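PDB 4JXR: acetyltransferase from Sinorhizobium meliloti, which probably transfers the acetyl group of acetyl-CoA to an amine substrate, as a phosphinothricin acetyltransferase-like member of the GNAT superfamily. Local coordinates for residues Phe75-Asp87 with Cys112-Ile124. Sequence-based numbering, arbitrary orientation.
Sequences FRNRTAYRFLVED and CTALGFRQMIAVI
Phe83 O opens the pairing of strands 84-87 and 119-124 by taking two amide protons: Arg118 N donates at 2.8 Å in a nearly straight bond, and Gln119 N adds a longer one at 3.3 Å. Val85 N then donates to Gln119 O, Val85 O accepts from Ile121 N at 2.8 Å, and Asp87 N closes the parallel register on Ile121 O. Farther along, where the strands part, a water within hydrogen-bonding distance of Glu86 OE2 and Asp87 O accepts from Val123 N. The other carboxylate oxygen of Glu86 forms a salt bridge with Arg76 of the second subunit, and Asp87 OD2 is bonded to His135.

Beyond these backbone bonds, Val85 lies on the same face of the sheet as Met120, where the end of helix 100-115 brings Cys112 against it. Its CG1, anti to the carbonyl carbon (chi1 -80°), sits over the centre of the Phe117 ring in a CH-pi contact, 3.6 Å from the centroid, and Arg82 O meets the same ring in plane at its edge. The other methyl, CG2, lies 3.7 Å from CE of Met120, modelled as selenomethionine, and also touches Cys112 SG. On the sheet's other face Ile121 CG2, in the conformer described, touches both Leu84 CD1, at 3.8 Å, and Phe75 CD1.

Gly116, with positive phi, ends helix 100-115 in a Schellman motif and turns the chain into the second strand. Strand 84-91, this helix and strand 119-125 form a beta-alpha-beta unit. Its parallel strands, their axes 36° apart here, splay where water replaces a direct Asp87 O to Val123 N bond, a divergence characteristic of the GNAT fold; acetyl-CoA binds there, with Ile89 just beyond Asp87 among its contacts.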
loop_
_atom_site.group_PDB
_atom_site.type_symbol
_atom_site.label_atom_id
_atom_site.label_comp_id
_atom_site.label_asym_id
_atom_site.label_seq_id
_atom_site.Cartn_x
_atom_site.Cartn_y
_atom_site.Cartn_z
ATOM N N PHE A 75 -0.976 6.353 -3.142
ATOM C CA PHE A 75 -1.205 4.979 -2.704
ATOM C C PHE A 75 0.142 4.371 -2.251
ATOM O O PHE A 75 0.262 3.853 -1.152
ATOM C CB PHE A 75 -1.778 4.196 -3.888
ATOM C CG PHE A 75 -1.840 2.721 -3.634
ATOM C CD1 PHE A 75 -2.678 2.200 -2.704
ATOM C CD2 PHE A 75 -1.055 1.839 -4.329
ATOM C CE1 PHE A 75 -2.707 0.838 -2.425
ATOM C CE2 PHE A 75 -1.065 0.483 -4.068
ATOM C CZ PHE A 75 -1.875 -0.025 -3.099
ATOM N N ARG A 76 1.144 4.461 -3.103
ATOM C CA ARG A 76 2.533 4.180 -2.836
ATOM C C ARG A 76 3.343 5.208 -3.619
ATOM O O ARG A 76 2.984 5.566 -4.711
ATOM C CB ARG A 76 2.954 2.762 -3.266
ATOM C CG ARG A 76 2.339 1.685 -2.445
ATOM C CD ARG A 76 2.671 0.219 -2.781
ATOM N NE ARG A 76 2.284 -0.628 -1.656
ATOM C CZ ARG A 76 2.488 -1.947 -1.578
ATOM N NH1 ARG A 76 2.939 -2.635 -2.613
ATOM N NH2 ARG A 76 2.200 -2.576 -0.471
ATOM N N ASN A 77 4.391 5.730 -3.011
ATOM C CA ASN A 77 5.158 6.818 -3.630
ATOM C C ASN A 77 6.280 6.289 -4.528
ATOM O O ASN A 77 7.397 6.756 -4.445
ATOM C CB ASN A 77 5.726 7.719 -2.550
ATOM C CG ASN A 77 6.703 6.998 -1.680
ATOM O OD1 ASN A 77 6.942 5.848 -1.828
ATOM N ND2 ASN A 77 7.308 7.723 -0.784
ATOM N N ARG A 78 5.985 5.340 -5.395
ATOM C CA ARG A 78 6.881 4.832 -6.423
ATOM C C ARG A 78 6.464 5.466 -7.746
ATOM O O ARG A 78 5.284 5.755 -8.006
ATOM C CB ARG A 78 6.907 3.320 -6.540
ATOM C CG ARG A 78 7.368 2.487 -5.306
ATOM C CD ARG A 78 8.529 3.078 -4.499
ATOM N NE ARG A 78 9.153 2.114 -3.561
ATOM C CZ ARG A 78 10.191 2.386 -2.773
ATOM N NH1 ARG A 78 10.704 1.450 -1.970
ATOM N NH2 ARG A 78 10.718 3.600 -2.758
ATOM N N THR A 79 7.478 5.710 -8.566
ATOM C CA THR A 79 7.350 6.456 -9.790
ATOM C C THR A 79 6.138 6.084 -10.624
ATOM O O THR A 79 5.373 6.954 -11.061
ATOM C CB THR A 79 8.630 6.341 -10.623
ATOM O OG1 THR A 79 9.749 6.647 -9.828
ATOM C CG2 THR A 79 8.556 7.252 -11.844
ATOM N N ALA A 80 5.961 4.798 -10.917
ATOM C CA ALA A 80 4.909 4.420 -11.836
ATOM C C ALA A 80 3.516 4.658 -11.302
ATOM O O ALA A 80 2.589 4.663 -12.071
ATOM C CB ALA A 80 5.092 3.018 -12.335
ATOM N N TYR A 81 3.362 4.823 -9.977
ATOM C CA TYR A 81 2.092 5.133 -9.356
ATOM C C TYR A 81 1.756 6.617 -9.326
ATOM O O TYR A 81 0.779 7.022 -8.723
ATOM C CB TYR A 81 2.035 4.615 -7.921
ATOM C CG TYR A 81 1.935 3.134 -7.715
ATOM C CD1 TYR A 81 0.840 2.409 -8.180
ATOM C CD2 TYR A 81 2.868 2.453 -6.951
ATOM C CE1 TYR A 81 0.664 1.069 -7.810
ATOM C CE2 TYR A 81 2.716 1.088 -6.612
ATOM C CZ TYR A 81 1.631 0.426 -7.072
ATOM O OH TYR A 81 1.442 -0.914 -6.731
ATOM N N ARG A 82 2.560 7.480 -9.984
ATOM C CA ARG A 82 2.387 8.916 -9.759
ATOM C C ARG A 82 1.046 9.475 -10.211
ATOM O O ARG A 82 0.638 10.527 -9.692
ATOM C CB ARG A 82 3.546 9.704 -10.379
ATOM C CG ARG A 82 3.650 9.624 -11.897
ATOM C CD ARG A 82 5.036 10.084 -12.334
ATOM N NE ARG A 82 5.265 10.042 -13.776
ATOM C CZ ARG A 82 5.545 8.947 -14.472
ATOM N NH1 ARG A 82 5.633 7.773 -13.878
ATOM N NH2 ARG A 82 5.769 9.042 -15.783
ATOM N N PHE A 83 0.361 8.837 -11.131
ATOM C CA PHE A 83 -0.954 9.292 -11.590
ATOM C C PHE A 83 -2.101 8.718 -10.775
ATOM O O PHE A 83 -3.269 8.988 -11.083
ATOM C CB PHE A 83 -1.161 8.967 -13.079
ATOM C CG PHE A 83 -0.092 9.595 -13.928
ATOM C CD1 PHE A 83 -0.089 10.930 -14.200
ATOM C CD2 PHE A 83 0.958 8.820 -14.406
ATOM C CE1 PHE A 83 0.980 11.493 -14.929
ATOM C CE2 PHE A 83 2.004 9.390 -15.123
ATOM C CZ PHE A 83 1.996 10.699 -15.381
ATOM N N LEU A 84 -1.794 7.946 -9.736
ATOM C CA LEU A 84 -2.773 7.338 -8.809
ATOM C C LEU A 84 -2.724 8.076 -7.489
ATOM O O LEU A 84 -1.661 8.284 -6.908
ATOM C CB LEU A 84 -2.384 5.885 -8.605
ATOM C CG LEU A 84 -3.188 5.119 -7.531
ATOM C CD1 LEU A 84 -4.635 5.014 -7.876
ATOM C CD2 LEU A 84 -2.576 3.758 -7.301
ATOM N N VAL A 85 -3.893 8.426 -6.985
ATOM C CA VAL A 85 -4.052 9.000 -5.669
ATOM C C VAL A 85 -5.009 8.125 -4.847
ATOM O O VAL A 85 -5.838 7.388 -5.385
ATOM C CB VAL A 85 -4.567 10.439 -5.696
ATOM C CG1 VAL A 85 -3.449 11.403 -5.994
ATOM C CG2 VAL A 85 -5.720 10.620 -6.675
ATOM N N GLU A 86 -4.865 8.224 -3.539
ATOM C CA GLU A 86 -5.715 7.553 -2.583
ATOM C C GLU A 86 -6.379 8.606 -1.730
ATOM O O GLU A 86 -5.707 9.540 -1.251
ATOM C CB GLU A 86 -4.868 6.656 -1.704
ATOM C CG GLU A 86 -5.634 5.966 -0.596
ATOM C CD GLU A 86 -4.834 4.937 0.153
ATOM O OE1 GLU A 86 -3.782 4.508 -0.307
ATOM O OE2 GLU A 86 -5.292 4.520 1.256
ATOM N N ASP A 87 -7.675 8.475 -1.432
ATOM C CA ASP A 87 -8.361 9.413 -0.582
ATOM C C ASP A 87 -8.433 8.955 0.850
ATOM O O ASP A 87 -8.594 7.756 1.109
ATOM C CB ASP A 87 -9.825 9.675 -1.062
ATOM C CG ASP A 87 -10.731 8.517 -1.003
ATOM O OD1 ASP A 87 -10.651 7.649 -1.943
ATOM O OD2 ASP A 87 -11.608 8.499 -0.101
ATOM N N CYS A 112 -8.347 16.478 -7.756
ATOM C CA CYS A 112 -7.373 15.589 -8.366
ATOM C C CYS A 112 -7.634 15.473 -9.861
ATOM O O CYS A 112 -6.667 15.276 -10.598
ATOM C CB CYS A 112 -7.364 14.266 -7.623
ATOM S SG CYS A 112 -6.667 14.379 -5.957
ATOM N N THR A 113 -8.858 15.606 -10.304
ATOM C CA THR A 113 -9.146 15.682 -11.735
ATOM C C THR A 113 -8.471 16.919 -12.341
ATOM O O THR A 113 -7.748 16.821 -13.337
ATOM C CB THR A 113 -10.659 15.720 -11.982
ATOM O OG1 THR A 113 -11.253 14.528 -11.487
ATOM C CG2 THR A 113 -10.994 15.838 -13.447
ATOM N N ALA A 114 -8.670 18.072 -11.723
ATOM C CA ALA A 114 -8.061 19.306 -12.192
ATOM C C ALA A 114 -6.549 19.237 -12.200
ATOM O O ALA A 114 -5.901 19.799 -13.104
ATOM C CB ALA A 114 -8.533 20.485 -11.350
ATOM N N LEU A 115 -5.960 18.616 -11.188
ATOM C CA LEU A 115 -4.515 18.537 -11.062
ATOM C C LEU A 115 -3.876 17.604 -12.065
ATOM O O LEU A 115 -2.671 17.752 -12.293
ATOM C CB LEU A 115 -4.140 18.145 -9.637
ATOM C CG LEU A 115 -4.309 19.229 -8.589
ATOM C CD1 LEU A 115 -4.222 18.626 -7.174
ATOM C CD2 LEU A 115 -3.336 20.337 -8.762
ATOM N N GLY A 116 -4.608 16.659 -12.629
ATOM C CA GLY A 116 -4.108 15.785 -13.658
ATOM C C GLY A 116 -3.861 14.353 -13.255
ATOM O O GLY A 116 -3.282 13.594 -14.018
ATOM N N PHE A 117 -4.288 13.932 -12.062
ATOM C CA PHE A 117 -4.283 12.520 -11.722
ATOM C C PHE A 117 -5.297 11.767 -12.575
ATOM O O PHE A 117 -6.234 12.366 -13.104
ATOM C CB PHE A 117 -4.531 12.333 -10.224
ATOM C CG PHE A 117 -3.495 13.024 -9.356
ATOM C CD1 PHE A 117 -2.247 12.450 -9.198
ATOM C CD2 PHE A 117 -3.724 14.226 -8.767
ATOM C CE1 PHE A 117 -1.278 13.075 -8.463
ATOM C CE2 PHE A 117 -2.787 14.841 -8.017
ATOM C CZ PHE A 117 -1.533 14.286 -7.864
ATOM N N ARG A 118 -5.104 10.462 -12.681
ATOM C CA ARG A 118 -5.906 9.637 -13.608
ATOM C C ARG A 118 -6.714 8.515 -12.937
ATOM O O ARG A 118 -7.600 8.007 -13.558
ATOM C CB ARG A 118 -5.020 9.051 -14.709
ATOM C CG ARG A 118 -4.379 10.118 -15.611
ATOM C CD ARG A 118 -5.418 10.965 -16.349
ATOM N NE ARG A 118 -4.772 11.756 -17.417
ATOM C CZ ARG A 118 -4.474 11.245 -18.607
ATOM N NH1 ARG A 118 -4.770 10.017 -18.942
ATOM N NH2 ARG A 118 -3.846 12.023 -19.475
ATOM N N GLN A 119 -6.380 8.145 -11.675
ATOM C CA GLN A 119 -7.131 7.119 -10.968
ATOM C C GLN A 119 -7.117 7.482 -9.497
ATOM O O GLN A 119 -6.126 8.017 -9.005
ATOM C CB GLN A 119 -6.511 5.730 -11.131
ATOM C CG GLN A 119 -6.378 5.245 -12.583
ATOM C CD GLN A 119 -7.682 4.896 -13.243
ATOM O OE1 GLN A 119 -8.676 4.531 -12.622
ATOM N NE2 GLN A 119 -7.680 4.961 -14.611
HETATM N N MSE A 120 -8.215 7.145 -8.809
HETATM C CA MSE A 120 -8.287 7.302 -7.361
HETATM C C MSE A 120 -8.695 5.961 -6.747
HETATM O O MSE A 120 -9.644 5.315 -7.206
HETATM C CB MSE A 120 -9.280 8.389 -6.978
HETATM C CG MSE A 120 -9.270 8.723 -5.467
HETATM SE SE MSE A 120 -10.315 10.263 -5.009
HETATM C CE MSE A 120 -9.129 11.610 -5.569
ATOM N N ILE A 121 -7.966 5.554 -5.720
ATOM C CA ILE A 121 -8.251 4.350 -4.943
ATOM C C ILE A 121 -8.643 4.732 -3.541
ATOM O O ILE A 121 -8.115 5.669 -2.956
ATOM C CB ILE A 121 -7.002 3.386 -4.999
ATOM C CG1 ILE A 121 -7.220 2.001 -4.403
ATOM C CG2 ILE A 121 -5.784 3.997 -4.346
ATOM C CD1 ILE A 121 -6.114 1.014 -4.798
ATOM N N ALA A 122 -9.596 3.987 -2.988
ATOM C CA ALA A 122 -9.951 4.036 -1.587
ATOM C C ALA A 122 -9.631 2.665 -0.976
ATOM O O ALA A 122 -9.991 1.637 -1.519
ATOM C CB ALA A 122 -11.411 4.355 -1.390
ATOM N N VAL A 123 -8.942 2.704 0.143
ATOM C CA VAL A 123 -8.587 1.510 0.921
ATOM C C VAL A 123 -9.359 1.623 2.209
ATOM O O VAL A 123 -9.032 2.474 3.048
ATOM C CB VAL A 123 -7.074 1.417 1.150
ATOM C CG1 VAL A 123 -6.782 0.161 1.978
ATOM C CG2 VAL A 123 -6.315 1.421 -0.153
ATOM N N ILE A 124 -10.450 0.895 2.339
ATOM C CA ILE A 124 -11.482 1.114 3.345
ATOM C C ILE A 124 -11.275 0.145 4.491
ATOM O O ILE A 124 -11.527 -1.062 4.392
ATOM C CB ILE A 124 -12.862 0.988 2.737
ATOM C CG1 ILE A 124 -12.970 2.149 1.643
ATOM C CG2 ILE A 124 -13.946 1.156 3.809
ATOM C CD1 ILE A 124 -14.252 2.139 0.872
HETATM O O HOH W 1 -7.935 5.110 1.500
#